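TetR family transcriptional regulator (Clostridium perfringens, PDB 6AZH) probably acts as a dimeric, TetR-type transcriptional regulator, perhaps of fatty acid metabolism genes, binding DNA through a helix-turn-helix and possibly sensing a ligand with its C-terminal domain. Local coordinates at residues E31-A36 and G41-N46; F56-G61 and K102-Q107. All blocks are in the same frame, centred on the assembly; numbering follows the deposited sequence.

In the fold
Both contacts are buried and wholly apolar between their segments, yet they do different work along one chain. Contact 1 lies in the DNA-binding end, its centre about 25 Å from the centre of the chain, and joins the two helices of the helix-turn-helix through one leucine. Contact 2 has its centre about 8 Å from that point and ties helix 50-74, which follows helix 40-46 in the chain, to helix 98-106 of the C-terminal domain. The contact centres are about 18 Å apart. Contact 1 is one leucine methyl against Ala33 and Ile32, with polar groups turned elsewhere; contact 2 adds a selenomethionine and engages two residues from each helix, close to the second subunit.

Contact 1 (E31-A36 and G41-N46); sequences EIASKA and GTLYYN
Leu43 lays its CD1 methyl over Ala33, with CD1 3.9 Å from Ala33 CB and nearly as close to the alpha carbon of that residue. This is the core of a helix-turn-helix: helix 29-36 comes first, a short turn follows, and helix 40-46 is the one that, as in other TetR-family regulators, would be expected to enter the major groove of DNA. The CG of Leu43 stands anti to the backbone N (chi1 180°), which carries the isobutyl group straight across the gap. The same CD1 also borders the gamma branch of Ile32, at 4.3 Å from Ile32 CG2, so a single methyl bridges two consecutive residues of helix 29-36. Because Ala33 is so small, the helices come close here, with the alpha carbons of Ala33 and Leu43 6.7 Å apart. Val29, one turn back on helix 29-36, also touches Leu43, while Ala36 packs on Ala14 of helix 6-26, the N-terminal helix of the domain.

Polar side chains here bond away from this interface. Lys35 NZ makes a salt bridge to Glu31 OE2 at 2.9 Å, approaching from above the carboxylate plane. On the other helix the Asn46 amide is gripped at both ends: OD1 accepts from Lys8 NZ, and ND2 donates in its own amide plane to Thr42 O, 2.8 Å away, with an N-H...O angle of 162°.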
ATOM      1  N   GLU A  31      24.055  -7.848   9.277  1.00 17.25           N
ATOM      2  CA  GLU A  31      23.998  -7.728   7.829  1.00 20.43           C
ATOM      3  C   GLU A  31      24.171  -6.277   7.387  1.00 17.21           C
ATOM      4  O   GLU A  31      24.848  -6.007   6.389  1.00 20.13           O
ATOM      5  CB  GLU A  31      22.677  -8.312   7.311  1.00 21.82           C
ATOM      6  CG  GLU A  31      22.446  -8.173   5.806  1.00 24.46           C
ATOM      7  CD  GLU A  31      23.345  -9.063   4.950  1.00 28.50           C
ATOM      8  OE1 GLU A  31      24.196  -9.801   5.501  1.00 31.21           O
ATOM      9  OE2 GLU A  31      23.187  -9.029   3.708  1.00 28.48           O
ATOM     10  N   ILE A  32      23.586  -5.330   8.130  1.00 15.81           N
ATOM     11  CA  ILE A  32      23.708  -3.920   7.763  1.00 17.20           C
ATOM     12  C   ILE A  32      25.161  -3.460   7.860  1.00 19.91           C
ATOM     13  O   ILE A  32      25.652  -2.731   6.992  1.00 17.36           O
ATOM     14  CB  ILE A  32      22.773  -3.053   8.632  1.00 17.23           C
ATOM     15  CG1 ILE A  32      21.307  -3.363   8.289  1.00 16.64           C
ATOM     16  CG2 ILE A  32      23.076  -1.561   8.424  1.00 19.26           C
ATOM     17  CD1 ILE A  32      20.288  -2.834   9.286  1.00 20.22           C
ATOM     18  N   ALA A  33      25.875  -3.884   8.905  1.00 20.17           N
ATOM     19  CA  ALA A  33      27.286  -3.513   9.031  1.00 20.73           C
ATOM     20  C   ALA A  33      28.088  -4.061   7.861  1.00 19.45           C
ATOM     21  O   ALA A  33      28.906  -3.353   7.262  1.00 21.21           O
ATOM     22  CB  ALA A  33      27.865  -4.035  10.355  1.00 20.25           C
ATOM     23  N   SER A  34      27.859  -5.331   7.528  1.00 17.82           N
ATOM     24  CA  SER A  34      28.567  -5.966   6.425  1.00 19.77           C
ATOM     25  C   SER A  34      28.285  -5.247   5.117  1.00 25.15           C
ATOM     26  O   SER A  34      29.208  -4.881   4.382  1.00 21.48           O
ATOM     27  CB  SER A  34      28.158  -7.437   6.339  1.00 24.17           C
ATOM     28  OG  SER A  34      28.680  -8.038   5.177  1.00 30.10           O
ATOM     29  N   LYS A  35      27.002  -4.999   4.832  1.00 21.47           N
ATOM     30  CA  LYS A  35      26.644  -4.365   3.569  1.00 22.29           C
ATOM     31  C   LYS A  35      27.128  -2.926   3.513  1.00 21.06           C
ATOM     32  O   LYS A  35      27.465  -2.426   2.429  1.00 24.38           O
ATOM     33  CB  LYS A  35      25.129  -4.433   3.356  1.00 25.40           C
ATOM     34  CG  LYS A  35      24.609  -5.814   2.953  1.00 27.09           C
ATOM     35  CD  LYS A  35      24.939  -6.131   1.496  1.00 35.05           C
ATOM     36  CE  LYS A  35      24.274  -7.431   1.037  1.00 34.43           C
ATOM     37  NZ  LYS A  35      24.991  -8.639   1.533  1.00 35.50           N
ATOM     38  N   ALA A  36      27.152  -2.238   4.656  1.00 18.39           N
ATOM     39  CA  ALA A  36      27.622  -0.862   4.703  1.00 16.30           C
ATOM     40  C   ALA A  36      29.136  -0.735   4.632  1.00 21.58           C
ATOM     41  O   ALA A  36      29.628   0.378   4.438  1.00 23.37           O
ATOM     42  CB  ALA A  36      27.135  -0.177   5.980  1.00 17.17           C
ATOM     43  N   GLY A  41      31.853  -2.348  15.512  1.00 19.26           N
ATOM     44  CA  GLY A  41      32.035  -1.517  16.694  1.00 22.85           C
ATOM     45  C   GLY A  41      31.708  -0.057  16.439  1.00 20.63           C
ATOM     46  O   GLY A  41      31.158   0.629  17.305  1.00 20.55           O
ATOM     47  N   THR A  42      32.040   0.436  15.244  1.00 17.35           N
ATOM     48  CA  THR A  42      31.717   1.812  14.878  1.00 17.52           C
ATOM     49  C   THR A  42      30.222   1.967  14.616  1.00 19.01           C
ATOM     50  O   THR A  42      29.627   2.996  14.968  1.00 22.08           O
ATOM     51  CB  THR A  42      32.559   2.216  13.666  1.00 19.92           C
ATOM     52  OG1 THR A  42      33.949   2.184  14.039  1.00 22.74           O
ATOM     53  CG2 THR A  42      32.209   3.630  13.169  1.00 22.78           C
ATOM     54  N   LEU A  43      29.590   0.952  14.017  1.00 19.98           N
ATOM     55  CA  LEU A  43      28.133   0.981  13.900  1.00 17.06           C
ATOM     56  C   LEU A  43      27.498   1.132  15.273  1.00 19.56           C
ATOM     57  O   LEU A  43      26.652   2.004  15.489  1.00 19.09           O
ATOM     58  CB  LEU A  43      27.605  -0.271  13.194  1.00 18.71           C
ATOM     59  CG  LEU A  43      26.066  -0.329  13.031  1.00 22.98           C
ATOM     60  CD1 LEU A  43      25.664  -1.127  11.797  1.00 18.63           C
ATOM     61  CD2 LEU A  43      25.334  -0.902  14.259  1.00 21.28           C
ATOM     62  N   TYR A  44      27.891   0.278  16.221  1.00 18.48           N
ATOM     63  CA  TYR A  44      27.252   0.316  17.526  1.00 17.40           C
ATOM     64  C   TYR A  44      27.601   1.579  18.303  1.00 20.17           C
ATOM     65  O   TYR A  44      26.847   1.966  19.202  1.00 21.54           O
ATOM     66  CB  TYR A  44      27.637  -0.933  18.325  1.00 16.39           C
ATOM     67  CG  TYR A  44      26.802  -2.168  18.025  1.00 21.03           C
ATOM     68  CD1 TYR A  44      25.414  -2.163  18.198  1.00 18.08           C
ATOM     69  CD2 TYR A  44      27.405  -3.340  17.596  1.00 18.70           C
ATOM     70  CE1 TYR A  44      24.657  -3.305  17.951  1.00 17.73           C
ATOM     71  CE2 TYR A  44      26.665  -4.493  17.351  1.00 21.71           C
ATOM     72  CZ  TYR A  44      25.294  -4.466  17.516  1.00 19.99           C
ATOM     73  OH  TYR A  44      24.571  -5.605  17.254  1.00 20.67           O
ATOM     74  N   TYR A  45      28.716   2.240  17.968  1.00 20.77           N
ATOM     75  CA  TYR A  45      28.993   3.537  18.566  1.00 22.96           C
ATOM     76  C   TYR A  45      27.944   4.562  18.156  1.00 27.78           C
ATOM     77  O   TYR A  45      27.660   5.501  18.909  1.00 25.42           O
ATOM     78  CB  TYR A  45      30.387   4.011  18.162  1.00 24.40           C
ATOM     79  CG  TYR A  45      30.804   5.301  18.831  1.00 36.94           C
ATOM     80  CD1 TYR A  45      30.713   6.515  18.159  1.00 37.39           C
ATOM     81  CD2 TYR A  45      31.284   5.307  20.138  1.00 38.68           C
ATOM     82  CE1 TYR A  45      31.086   7.700  18.767  1.00 45.40           C
ATOM     83  CE2 TYR A  45      31.661   6.490  20.753  1.00 44.05           C
ATOM     84  CZ  TYR A  45      31.559   7.681  20.062  1.00 46.09           C
ATOM     85  OH  TYR A  45      31.931   8.860  20.663  1.00 57.44           O
ATOM     86  N   ASN A  46      27.344   4.383  16.983  1.00 22.03           N
ATOM     87  CA  ASN A  46      26.379   5.325  16.428  1.00 25.60           C
ATOM     88  C   ASN A  46      24.927   4.925  16.666  1.00 22.78           C
ATOM     89  O   ASN A  46      24.074   5.806  16.829  1.00 23.88           O
ATOM     90  CB  ASN A  46      26.614   5.476  14.921  1.00 25.61           C
ATOM     91  CG  ASN A  46      27.837   6.319  14.604  1.00 24.83           C
ATOM     92  OD1 ASN A  46      27.737   7.538  14.480  1.00 28.69           O
ATOM     93  ND2 ASN A  46      28.993   5.675  14.463  1.00 21.94           N
TER

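Contact 2 (F56-G61 and K102-Q107); sequences FVISKG and KMVMSQ
Val57 holds CG1 anti to its own N, and Met103, a selenomethionine, extends from its helix through CG and SE before bending at chi3 (80°), so that its terminal CE turns onto the valine. Helix 50-74 and helix 98-106 meet here in the all-helical TetR fold, where the former links the DNA-binding domain to the C-terminal domain. The segment axes cross at 123° and approach no closer than 11.4 Å, a wide spacing that leaves the side chains to fill the interval.

Met103 reaches in from helix 98-106. Its CE lies 3.4 Å from Val57 CG1, tighter than usual carbon contact, with SE beside the same methyl. Ile58 adds a second point of contact: its CB is not aimed at the other helix, but CG1 swings CD1 across to 3.8 Å from Val104 CG2. That CD1 also lies more loosely beside Met103 CE, so Ile58 bears on both Met103 and Val104.

The surroundings continue the hydrophobic core. Phe12 and Ile16 of helix 6-26 pack on Val57, whereas Leu118 and Ile122 of helix 113-138 meet Ile58 and Val104 respectively; nearby, Met105 packs on Trp109 of the second subunit. In TetR itself, ligand-driven movement of the corresponding helix is passed to the linking helix; a similar route through this apolar joint is possible but inferred. Just past the joint, Ser106 OG donates to Met103 O at 2.8 Å, tilted 31° from the carbonyl plane.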
ATOM      1  N   PHE A  56      16.144   6.078  12.427  1.00 18.91           N
ATOM      2  CA  PHE A  56      17.024   7.061  11.803  1.00 18.54           C
ATOM      3  C   PHE A  56      16.822   7.096  10.290  1.00 18.49           C
ATOM      4  O   PHE A  56      16.683   8.177   9.696  1.00 22.22           O
ATOM      5  CB  PHE A  56      18.475   6.717  12.174  1.00 18.58           C
ATOM      6  CG  PHE A  56      19.492   7.297  11.252  1.00 18.85           C
ATOM      7  CD1 PHE A  56      19.948   8.589  11.433  1.00 24.56           C
ATOM      8  CD2 PHE A  56      20.022   6.536  10.224  1.00 25.19           C
ATOM      9  CE1 PHE A  56      20.888   9.126  10.580  1.00 26.04           C
ATOM     10  CE2 PHE A  56      20.967   7.071   9.373  1.00 28.14           C
ATOM     11  CZ  PHE A  56      21.393   8.361   9.555  1.00 19.41           C
ATOM     12  N   VAL A  57      16.755   5.917   9.653  1.00 17.38           N
ATOM     13  CA  VAL A  57      16.553   5.850   8.204  1.00 16.30           C
ATOM     14  C   VAL A  57      15.205   6.470   7.823  1.00 20.57           C
ATOM     15  O   VAL A  57      15.114   7.267   6.876  1.00 18.83           O
ATOM     16  CB  VAL A  57      16.664   4.397   7.698  1.00 16.07           C
ATOM     17  CG1 VAL A  57      16.295   4.316   6.222  1.00 19.03           C
ATOM     18  CG2 VAL A  57      18.091   3.822   7.927  1.00 18.77           C
ATOM     19  N   ILE A  58      14.140   6.119   8.556  1.00 17.25           N
ATOM     20  CA  ILE A  58      12.821   6.698   8.264  1.00 17.28           C
ATOM     21  C   ILE A  58      12.879   8.213   8.374  1.00 18.20           C
ATOM     22  O   ILE A  58      12.395   8.938   7.497  1.00 18.49           O
ATOM     23  CB  ILE A  58      11.744   6.134   9.211  1.00 20.06           C
ATOM     24  CG1 ILE A  58      11.486   4.642   8.963  1.00 17.91           C
ATOM     25  CG2 ILE A  58      10.450   6.990   9.125  1.00 19.44           C
ATOM     26  CD1 ILE A  58      10.988   4.296   7.571  1.00 16.94           C
ATOM     27  N   SER A  59      13.464   8.714   9.466  1.00 17.92           N
ATOM     28  CA  SER A  59      13.463  10.156   9.697  1.00 22.52           C
ATOM     29  C   SER A  59      14.274  10.882   8.628  1.00 23.38           C
ATOM     30  O   SER A  59      13.795  11.842   8.016  1.00 23.10           O
ATOM     31  CB  SER A  59      14.005  10.462  11.094  1.00 25.73           C
ATOM     32  OG  SER A  59      13.911  11.847  11.366  1.00 31.92           O
ATOM     33  N   LYS A  60      15.497  10.414   8.365  1.00 22.45           N
ATOM     34  CA  LYS A  60      16.310  11.035   7.323  1.00 22.33           C
ATOM     35  C   LYS A  60      15.647  10.923   5.953  1.00 21.84           C
ATOM     36  O   LYS A  60      15.606  11.904   5.194  1.00 19.73           O
ATOM     37  CB  LYS A  60      17.702  10.413   7.292  1.00 22.91           C
ATOM     38  CG  LYS A  60      18.511  10.780   6.065  1.00 25.01           C
ATOM     39  CD  LYS A  60      18.881  12.271   6.078  1.00 31.45           C
ATOM     40  CE  LYS A  60      19.570  12.665   7.400  1.00 35.14           C
ATOM     41  NZ  LYS A  60      19.777  14.145   7.537  1.00 36.80           N
ATOM     42  N   GLY A  61      15.112   9.742   5.622  1.00 17.72           N
ATOM     43  CA  GLY A  61      14.584   9.525   4.286  1.00 19.27           C
ATOM     44  C   GLY A  61      13.337  10.336   4.003  1.00 19.94           C
ATOM     45  O   GLY A  61      13.085  10.707   2.853  1.00 21.32           O
ATOM     46  N   LYS A 102       9.491   0.841  -0.377  1.00 20.91           N
ATOM     47  CA  LYS A 102       9.117  -0.527  -0.013  1.00 24.28           C
ATOM     48  C   LYS A 102       9.377  -0.802   1.463  1.00 22.62           C
ATOM     49  O   LYS A 102       8.572  -1.466   2.135  1.00 20.91           O
ATOM     50  CB  LYS A 102       9.902  -1.528  -0.857  1.00 24.72           C
ATOM     51  CG  LYS A 102       9.493  -1.574  -2.311  1.00 28.79           C
ATOM     52  CD  LYS A 102      10.448  -2.470  -3.076  1.00 33.53           C
ATOM     53  CE  LYS A 102      10.256  -2.315  -4.558  1.00 37.71           C
ATOM     54  NZ  LYS A 102      11.449  -2.845  -5.262  1.00 37.67           N
HETATM   55  N   MSE A 103      10.526  -0.354   1.964  1.00 19.03           N
HETATM   56  CA  MSE A 103      10.850  -0.460   3.371  1.00 22.90           C
HETATM   57  C   MSE A 103       9.740   0.160   4.220  1.00 22.25           C
HETATM   58  O   MSE A 103       9.275  -0.454   5.185  1.00 18.31           O
HETATM   59  CB  MSE A 103      12.177   0.232   3.646  1.00 21.34           C
HETATM   60  CG  MSE A 103      12.283   0.788   5.045  1.00 27.70           C
HETATM   61 SE   MSE A 103      13.996   1.530   5.345  0.71 22.06          SE
HETATM   62  CE  MSE A 103      13.629   3.062   4.499  1.00 34.82           C
ATOM     63  N   VAL A 104       9.318   1.379   3.847  1.00 17.06           N
ATOM     64  CA  VAL A 104       8.220   2.058   4.542  1.00 19.11           C
ATOM     65  C   VAL A 104       6.948   1.225   4.455  1.00 16.36           C
ATOM     66  O   VAL A 104       6.303   0.933   5.467  1.00 18.13           O
ATOM     67  CB  VAL A 104       7.991   3.466   3.947  1.00 18.56           C
ATOM     68  CG1 VAL A 104       6.697   4.078   4.474  1.00 18.38           C
ATOM     69  CG2 VAL A 104       9.145   4.394   4.269  1.00 17.06           C
HETATM   70  N   MSE A 105       6.563   0.848   3.241  1.00 16.12           N
HETATM   71  CA  MSE A 105       5.333   0.103   3.046  1.00 18.48           C
HETATM   72  C   MSE A 105       5.299  -1.194   3.821  1.00 20.46           C
HETATM   73  O   MSE A 105       4.250  -1.594   4.298  1.00 17.41           O
HETATM   74  CB  MSE A 105       5.087  -0.191   1.572  1.00 21.27           C
HETATM   75  CG  MSE A 105       5.049   1.035   0.742  1.00 23.51           C
HETATM   76 SE   MSE A 105       3.389   1.945   1.202  1.00 46.26          SE
HETATM   77  CE  MSE A 105       4.148   3.522   2.175  1.00 35.07           C
ATOM     78  N   SER A 106       6.448  -1.848   3.956  1.00 16.58           N
ATOM     79  CA  SER A 106       6.460  -3.125   4.664  1.00 18.12           C
ATOM     80  C   SER A 106       6.156  -2.972   6.150  1.00 19.16           C
ATOM     81  O   SER A 106       5.752  -3.952   6.791  1.00 20.56           O
ATOM     82  CB  SER A 106       7.802  -3.816   4.455  1.00 17.49           C
ATOM     83  OG  SER A 106       8.809  -3.213   5.258  1.00 21.10           O
ATOM     84  N   GLN A 107       6.303  -1.771   6.711  1.00 18.05           N
ATOM     85  CA  GLN A 107       6.167  -1.585   8.147  1.00 19.18           C
ATOM     86  C   GLN A 107       4.959  -0.746   8.543  1.00 17.26           C
ATOM     87  O   GLN A 107       4.799  -0.441   9.731  1.00 20.22           O
ATOM     88  CB  GLN A 107       7.456  -0.977   8.715  1.00 17.52           C
ATOM     89  CG  GLN A 107       8.536  -2.030   8.932  1.00 20.60           C
ATOM     90  CD  GLN A 107       8.188  -2.959  10.075  1.00 19.06           C
ATOM     91  OE1 GLN A 107       8.038  -2.521  11.213  1.00 20.68           O
ATOM     92  NE2 GLN A 107       8.024  -4.245   9.771  1.00 21.89           N
TER